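Maltose operon transcriptional repressor (Staphylococcus aureus subsp. aureus Mu50, PDB 3HCW) probably represses transcription of the maltose operon, using a periplasmic-binding-protein-like domain of the kind that senses small-molecule effectors in LacI-type repressors. Local coordinates at residues V175-N178 with Y179-L183; V60-M63 with I64-M68. All blocks are in the same frame, centred on the assembly; numbering follows the deposited sequence.

Contact 1: V175-N178 with Y179-L183; sequences VILN and YMQNL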
ATOM      1  N   VAL A 175      20.862   6.808  -5.661  1.00 49.32           N
ATOM      2  CA  VAL A 175      21.323   7.612  -4.525  1.00 43.02           C
ATOM      3  C   VAL A 175      21.520   6.767  -3.266  1.00 40.06           C
ATOM      4  O   VAL A 175      22.565   6.883  -2.617  1.00 41.41           O
ATOM      5  CB  VAL A 175      20.403   8.831  -4.262  1.00 43.97           C
ATOM      6  CG1 VAL A 175      20.980   9.715  -3.170  1.00 41.13           C
ATOM      7  CG2 VAL A 175      20.251   9.653  -5.526  1.00 47.22           C
ATOM      8  N   ILE A 176      20.538   5.919  -2.942  1.00 33.14           N
ATOM      9  CA  ILE A 176      20.631   4.985  -1.811  1.00 39.19           C
ATOM     10  C   ILE A 176      21.828   4.052  -1.997  1.00 34.41           C
ATOM     11  O   ILE A 176      22.637   3.885  -1.076  1.00 39.87           O
ATOM     12  CB  ILE A 176      19.357   4.089  -1.635  1.00 40.05           C
ATOM     13  CG1 ILE A 176      18.047   4.904  -1.628  1.00 47.43           C
ATOM     14  CG2 ILE A 176      19.492   3.188  -0.399  1.00 40.47           C
ATOM     15  CD1 ILE A 176      17.681   5.551  -0.334  1.00 59.05           C
ATOM     16  N   LEU A 177      21.932   3.466  -3.196  1.00 37.44           N
ATOM     17  CA  LEU A 177      23.037   2.578  -3.568  1.00 42.26           C
ATOM     18  C   LEU A 177      24.401   3.189  -3.291  1.00 40.45           C
ATOM     19  O   LEU A 177      25.266   2.516  -2.732  1.00 45.62           O
ATOM     20  CB  LEU A 177      22.942   2.132  -5.042  1.00 42.63           C
ATOM     21  CG  LEU A 177      24.050   1.246  -5.651  1.00 48.12           C
ATOM     22  CD1 LEU A 177      24.292  -0.072  -4.875  1.00 26.31           C
ATOM     23  CD2 LEU A 177      23.770   0.952  -7.129  1.00 39.86           C
ATOM     24  N   ASN A 178      24.581   4.458  -3.654  1.00 39.88           N
ATOM     25  CA  ASN A 178      25.854   5.142  -3.432  1.00 38.90           C
ATOM     26  C   ASN A 178      26.186   5.271  -1.946  1.00 39.41           C
ATOM     27  O   ASN A 178      27.327   5.041  -1.541  1.00 40.57           O
ATOM     28  CB  ASN A 178      25.858   6.517  -4.107  1.00 50.94           C
ATOM     29  CG  ASN A 178      27.090   7.328  -3.761  1.00 60.08           C
ATOM     30  OD1 ASN A 178      28.192   7.031  -4.225  1.00 81.17           O
ATOM     31  ND2 ASN A 178      26.915   8.350  -2.929  1.00 60.09           N
ATOM     32  N   TYR A 179      25.181   5.628  -1.145  1.00 37.50           N
ATOM     33  CA  TYR A 179      25.343   5.719   0.305  1.00 36.63           C
ATOM     34  C   TYR A 179      25.682   4.369   0.947  1.00 37.50           C
ATOM     35  O   TYR A 179      26.525   4.316   1.833  1.00 35.83           O
ATOM     36  CB  TYR A 179      24.099   6.321   0.971  1.00 39.21           C
ATOM     37  CG  TYR A 179      23.949   7.812   0.795  1.00 44.89           C
ATOM     38  CD1 TYR A 179      24.968   8.691   1.174  1.00 55.52           C
ATOM     39  CD2 TYR A 179      22.783   8.350   0.266  1.00 42.33           C
ATOM     40  CE1 TYR A 179      24.828  10.066   1.007  1.00 48.55           C
ATOM     41  CE2 TYR A 179      22.630   9.723   0.105  1.00 38.27           C
ATOM     42  CZ  TYR A 179      23.654  10.573   0.472  1.00 51.56           C
ATOM     43  OH  TYR A 179      23.495  11.931   0.306  1.00 57.72           O
ATOM     44  N   MET A 180      25.034   3.292   0.504  1.00 30.38           N
ATOM     45  CA  MET A 180      25.310   1.973   1.073  1.00 37.01           C
ATOM     46  C   MET A 180      26.612   1.376   0.552  1.00 35.94           C
ATOM     47  O   MET A 180      27.254   0.620   1.269  1.00 34.63           O
ATOM     48  CB  MET A 180      24.134   0.990   0.891  1.00 41.54           C
ATOM     49  CG  MET A 180      22.826   1.330   1.648  1.00 29.45           C
ATOM     50  SD  MET A 180      22.971   1.460   3.444  1.00 27.31           S
ATOM     51  CE  MET A 180      23.055   3.241   3.670  1.00 36.75           C
ATOM     52  N   GLN A 181      27.000   1.718  -0.682  1.00 44.10           N
ATOM     53  CA  GLN A 181      28.325   1.351  -1.226  1.00 38.56           C
ATOM     54  C   GLN A 181      29.464   1.876  -0.361  1.00 41.60           C
ATOM     55  O   GLN A 181      30.411   1.139  -0.059  1.00 38.58           O
ATOM     56  CB  GLN A 181      28.507   1.855  -2.660  1.00 43.82           C
ATOM     57  CG  GLN A 181      28.031   0.883  -3.726  1.00 36.92           C
ATOM     58  CD  GLN A 181      27.949   1.503  -5.115  1.00 48.77           C
ATOM     59  OE1 GLN A 181      28.160   2.714  -5.295  1.00 50.31           O
ATOM     60  NE2 GLN A 181      27.642   0.668  -6.112  1.00 40.41           N
ATOM     61  N   ASN A 182      29.355   3.143   0.045  1.00 36.64           N
ATOM     62  CA  ASN A 182      30.282   3.761   0.999  1.00 38.01           C
ATOM     63  C   ASN A 182      30.455   3.022   2.324  1.00 43.28           C
ATOM     64  O   ASN A 182      31.527   3.080   2.927  1.00 43.76           O
ATOM     65  CB  ASN A 182      29.837   5.187   1.301  1.00 51.09           C
ATOM     66  CG  ASN A 182      30.546   6.204   0.453  1.00 57.91           C
ATOM     67  OD1 ASN A 182      31.504   6.827   0.902  1.00 72.51           O
ATOM     68  ND2 ASN A 182      30.095   6.371  -0.787  1.00 48.06           N
ATOM     69  N   LEU A 183      29.401   2.337   2.771  1.00 36.40           N
ATOM     70  CA  LEU A 183      29.395   1.685   4.078  1.00 28.97           C
ATOM     71  C   LEU A 183      29.654   0.195   3.972  1.00 29.86           C
ATOM     72  O   LEU A 183      29.838  -0.473   4.981  1.00 35.50           O
ATOM     73  CB  LEU A 183      28.050   1.917   4.776  1.00 35.47           C
ATOM     74  CG  LEU A 183      27.720   3.342   5.226  1.00 49.55           C
ATOM     75  CD1 LEU A 183      26.285   3.427   5.733  1.00 44.10           C
ATOM     76  CD2 LEU A 183      28.710   3.826   6.282  1.00 58.80           C
TER
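First torsions bring V175 and Y179 together: CG1 of V175 sits opposite the backbone N (chi1 -174°), while the ring of Y179 is swung back beside its own N (chi1 -75°). The two side chains lie side by side, pointing the same way, and V175 CG1 is 3.7 Å from Y179 CE2. The ring also overhangs the preceding turn, with Y179 CD2 3.2 Å from V175 O. Q181, extended beyond CG, crosses L177 at a slant, with NE2 3.6 Å from L177 CD1.

N178 O is held twice. N182 N and N182 ND2 each donate to it at 3.2 Å, from opposite faces of the carbonyl plane. The ND2 bond is straight at hydrogen (166°) and lies close to the N182 amide plane, although it reaches N178 O from well above the carbonyl plane. I176 CG2 is 4.3 Å from M180 CG; I176 and M180 both touch V210 of helix 201-213, and M180 also reaches I137 of strand 133-139. Successive i to i+4 bonds, with I176 and M180 buried and the N178, Q181 and N182 amides on the exposed side, identify an amphipathic alpha-helix packed on the sheet of a periplasmic-binding-protein-like alpha/beta domain.

Contact 2: V60-M63 with I64-M68; sequences VYKM and IKQRM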
ATOM      1  N   VAL A  60      -6.304  24.455  -2.125  1.00 59.39           N
ATOM      2  CA  VAL A  60      -6.919  24.633  -0.812  1.00 52.80           C
ATOM      3  C   VAL A  60      -7.643  25.977  -0.772  1.00 57.96           C
ATOM      4  O   VAL A  60      -8.746  26.064  -0.235  1.00 63.46           O
ATOM      5  CB  VAL A  60      -5.904  24.482   0.349  1.00 53.52           C
ATOM      6  CG1 VAL A  60      -6.478  25.017   1.670  1.00 45.56           C
ATOM      7  CG2 VAL A  60      -5.486  23.016   0.501  1.00 43.05           C
ATOM      8  N   TYR A  61      -7.040  27.007  -1.372  1.00 59.12           N
ATOM      9  CA  TYR A  61      -7.677  28.329  -1.462  1.00 61.41           C
ATOM     10  C   TYR A  61      -8.987  28.293  -2.254  1.00 55.40           C
ATOM     11  O   TYR A  61      -9.933  29.004  -1.913  1.00 57.87           O
ATOM     12  CB  TYR A  61      -6.734  29.387  -2.049  1.00 60.85           C
ATOM     13  CG  TYR A  61      -7.303  30.788  -2.003  1.00 59.81           C
ATOM     14  CD1 TYR A  61      -7.354  31.501  -0.807  1.00 65.95           C
ATOM     15  CD2 TYR A  61      -7.802  31.396  -3.157  1.00 63.56           C
ATOM     16  CE1 TYR A  61      -7.883  32.786  -0.757  1.00 67.50           C
ATOM     17  CE2 TYR A  61      -8.334  32.676  -3.116  1.00 61.20           C
ATOM     18  CZ  TYR A  61      -8.369  33.368  -1.915  1.00 69.64           C
ATOM     19  OH  TYR A  61      -8.892  34.642  -1.869  1.00 69.07           O
ATOM     20  N   LYS A  62      -9.019  27.468  -3.302  1.00 56.21           N
ATOM     21  CA  LYS A  62     -10.238  27.206  -4.062  1.00 59.54           C
ATOM     22  C   LYS A  62     -11.321  26.642  -3.143  1.00 59.37           C
ATOM     23  O   LYS A  62     -12.434  27.164  -3.123  1.00 59.17           O
ATOM     24  CB  LYS A  62      -9.960  26.261  -5.236  1.00 58.22           C
ATOM     25  CG  LYS A  62     -11.136  26.082  -6.204  1.00 55.68           C
ATOM     26  CD  LYS A  62     -10.675  25.653  -7.605  1.00 55.87           C
ATOM     27  CE  LYS A  62     -10.042  24.261  -7.623  1.00 77.40           C
ATOM     28  NZ  LYS A  62     -11.039  23.168  -7.431  1.00 79.07           N
ATOM     29  N   MET A  63     -10.973  25.616  -2.360  1.00 55.85           N
ATOM     30  CA  MET A  63     -11.880  25.047  -1.347  1.00 53.75           C
ATOM     31  C   MET A  63     -12.398  26.060  -0.308  1.00 50.36           C
ATOM     32  O   MET A  63     -13.534  25.933   0.156  1.00 55.69           O
ATOM     33  CB  MET A  63     -11.238  23.844  -0.648  1.00 51.66           C
ATOM     34  CG  MET A  63     -10.954  22.666  -1.572  1.00 53.66           C
ATOM     35  SD  MET A  63      -9.729  21.502  -0.931  1.00 50.17           S
ATOM     36  CE  MET A  63     -10.741  20.527   0.174  1.00 55.87           C
ATOM     37  N   ILE A  64     -11.580  27.057   0.048  1.00 50.19           N
ATOM     38  CA  ILE A  64     -12.022  28.135   0.950  1.00 56.86           C
ATOM     39  C   ILE A  64     -13.027  29.040   0.242  1.00 64.57           C
ATOM     40  O   ILE A  64     -14.165  29.202   0.699  1.00 59.95           O
ATOM     41  CB  ILE A  64     -10.871  29.088   1.448  1.00 59.67           C
ATOM     42  CG1 ILE A  64      -9.541  28.365   1.736  1.00 70.10           C
ATOM     43  CG2 ILE A  64     -11.352  29.952   2.635  1.00 47.64           C
ATOM     44  CD1 ILE A  64      -9.550  27.345   2.839  1.00 64.12           C
ATOM     45  N   LYS A  65     -12.568  29.625  -0.866  1.00 65.91           N
ATOM     46  CA  LYS A  65     -13.291  30.651  -1.616  1.00 70.60           C
ATOM     47  C   LYS A  65     -14.617  30.169  -2.210  1.00 65.30           C
ATOM     48  O   LYS A  65     -15.624  30.881  -2.144  1.00 65.81           O
ATOM     49  CB  LYS A  65     -12.390  31.219  -2.711  1.00 71.74           C
ATOM     50  CG  LYS A  65     -12.009  32.668  -2.521  1.00 77.35           C
ATOM     51  CD  LYS A  65     -12.815  33.544  -3.468  1.00 86.20           C
ATOM     52  CE  LYS A  65     -12.198  34.925  -3.601  1.00 87.18           C
ATOM     53  NZ  LYS A  65     -12.379  35.473  -4.974  1.00 82.25           N
ATOM     54  N   GLN A  66     -14.612  28.957  -2.763  1.00 54.64           N
ATOM     55  CA  GLN A  66     -15.822  28.334  -3.286  1.00 51.90           C
ATOM     56  C   GLN A  66     -16.686  27.707  -2.190  1.00 54.77           C
ATOM     57  O   GLN A  66     -17.666  27.030  -2.492  1.00 59.81           O
ATOM     58  CB  GLN A  66     -15.477  27.280  -4.336  1.00 51.10           C
ATOM     59  CG  GLN A  66     -15.164  27.824  -5.712  1.00 58.57           C
ATOM     60  CD  GLN A  66     -15.062  26.733  -6.765  1.00 58.13           C
ATOM     61  OE1 GLN A  66     -14.580  25.633  -6.497  1.00 57.42           O
ATOM     62  NE2 GLN A  66     -15.518  27.038  -7.974  1.00 75.45           N
ATOM     63  N   ARG A  67     -16.305  27.936  -0.928  1.00 52.76           N
ATOM     64  CA  ARG A  67     -17.025  27.471   0.269  1.00 53.40           C
ATOM     65  C   ARG A  67     -17.365  25.976   0.231  1.00 45.14           C
ATOM     66  O   ARG A  67     -18.467  25.575   0.603  1.00 48.58           O
ATOM     67  CB  ARG A  67     -18.294  28.306   0.512  1.00 53.21           C
ATOM     68  CG  ARG A  67     -18.161  29.804   0.249  1.00 62.34           C
ATOM     69  CD  ARG A  67     -17.982  30.597   1.521  1.00 68.56           C
ATOM     70  NE  ARG A  67     -18.873  31.757   1.540  1.00 69.94           N
ATOM     71  CZ  ARG A  67     -18.537  32.982   1.138  1.00 71.27           C
ATOM     72  NH1 ARG A  67     -17.315  33.236   0.679  1.00 78.06           N
ATOM     73  NH2 ARG A  67     -19.432  33.960   1.196  1.00 44.77           N
ATOM     74  N   MET A  68     -16.412  25.162  -0.215  1.00 45.05           N
ATOM     75  CA  MET A  68     -16.674  23.751  -0.522  1.00 44.59           C
ATOM     76  C   MET A  68     -16.723  22.820   0.688  1.00 43.60           C
ATOM     77  O   MET A  68     -17.326  21.751   0.620  1.00 55.12           O
ATOM     78  CB  MET A  68     -15.669  23.224  -1.546  1.00 43.93           C
ATOM     79  CG  MET A  68     -15.731  23.920  -2.917  1.00 63.22           C
ATOM     80  SD  MET A  68     -17.388  24.014  -3.661  1.00 60.07           S
ATOM     81  CE  MET A  68     -17.706  22.270  -3.935  1.00 48.51           C
TER
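The phenol ring of Y61 meets the aliphatic part of K65 obliquely: K65 CG is 3.7 Å from Y61 CE2, and the two side chains run side by side in the same direction. Further out, K65 CE is 3.7 Å from Y61 OH; CG and CE of the bent lysine chain thus touch Y61, while the methylene between them stands off. A second flat group, the Q66 amide, lies alongside K62, with OE1 3.5 Å from K62 CG.

On the inner side, I64 turns CG1 back beside its own N (chi1 -38°). This places I64 CG1 3.1 Å from V60 O and carries CD1 to 4.0 Å from V60 CG1. V60, M63 and I64 all touch F72 of strand 71-74, and V60 and I64 also pack on L87 of helix 82-89.

Helical bonding ends in a Schellman motif. R67, the C-prime residue, has positive phi (50°); R67 N donates to I64 O, and M68 N donates to M63 O at 3.0 Å with an N-H...O angle of 156°. The chemistry is divided: hydrocarbon contacts bury one face, lysine and glutamine chains line the exposed one, and backbone N-H groups beyond the helix satisfy M63 O and I64 O.

Overall arrangement
Contact 2 precedes contact 1 along the chain, and the two do not touch: their centres are about 44 Å apart and their nearest atoms about 29 Å. Contact 1 lies wholly within helix 173-187, which joins strand 163-169 to strand 194-198; contact 2 spans the end of helix 53-65 and the turn after it, just before strand 71-74. Strand 71-74 is third from edge strand 44-47, while 163-169 is the opposite edge strand, with 194-198 third from that end. This placement is consistent with the two alpha/beta lobes of a periplasmic-binding-protein-like fold, one contact in each. Neither is touched by the other protein chain, so both represent packing within a lobe.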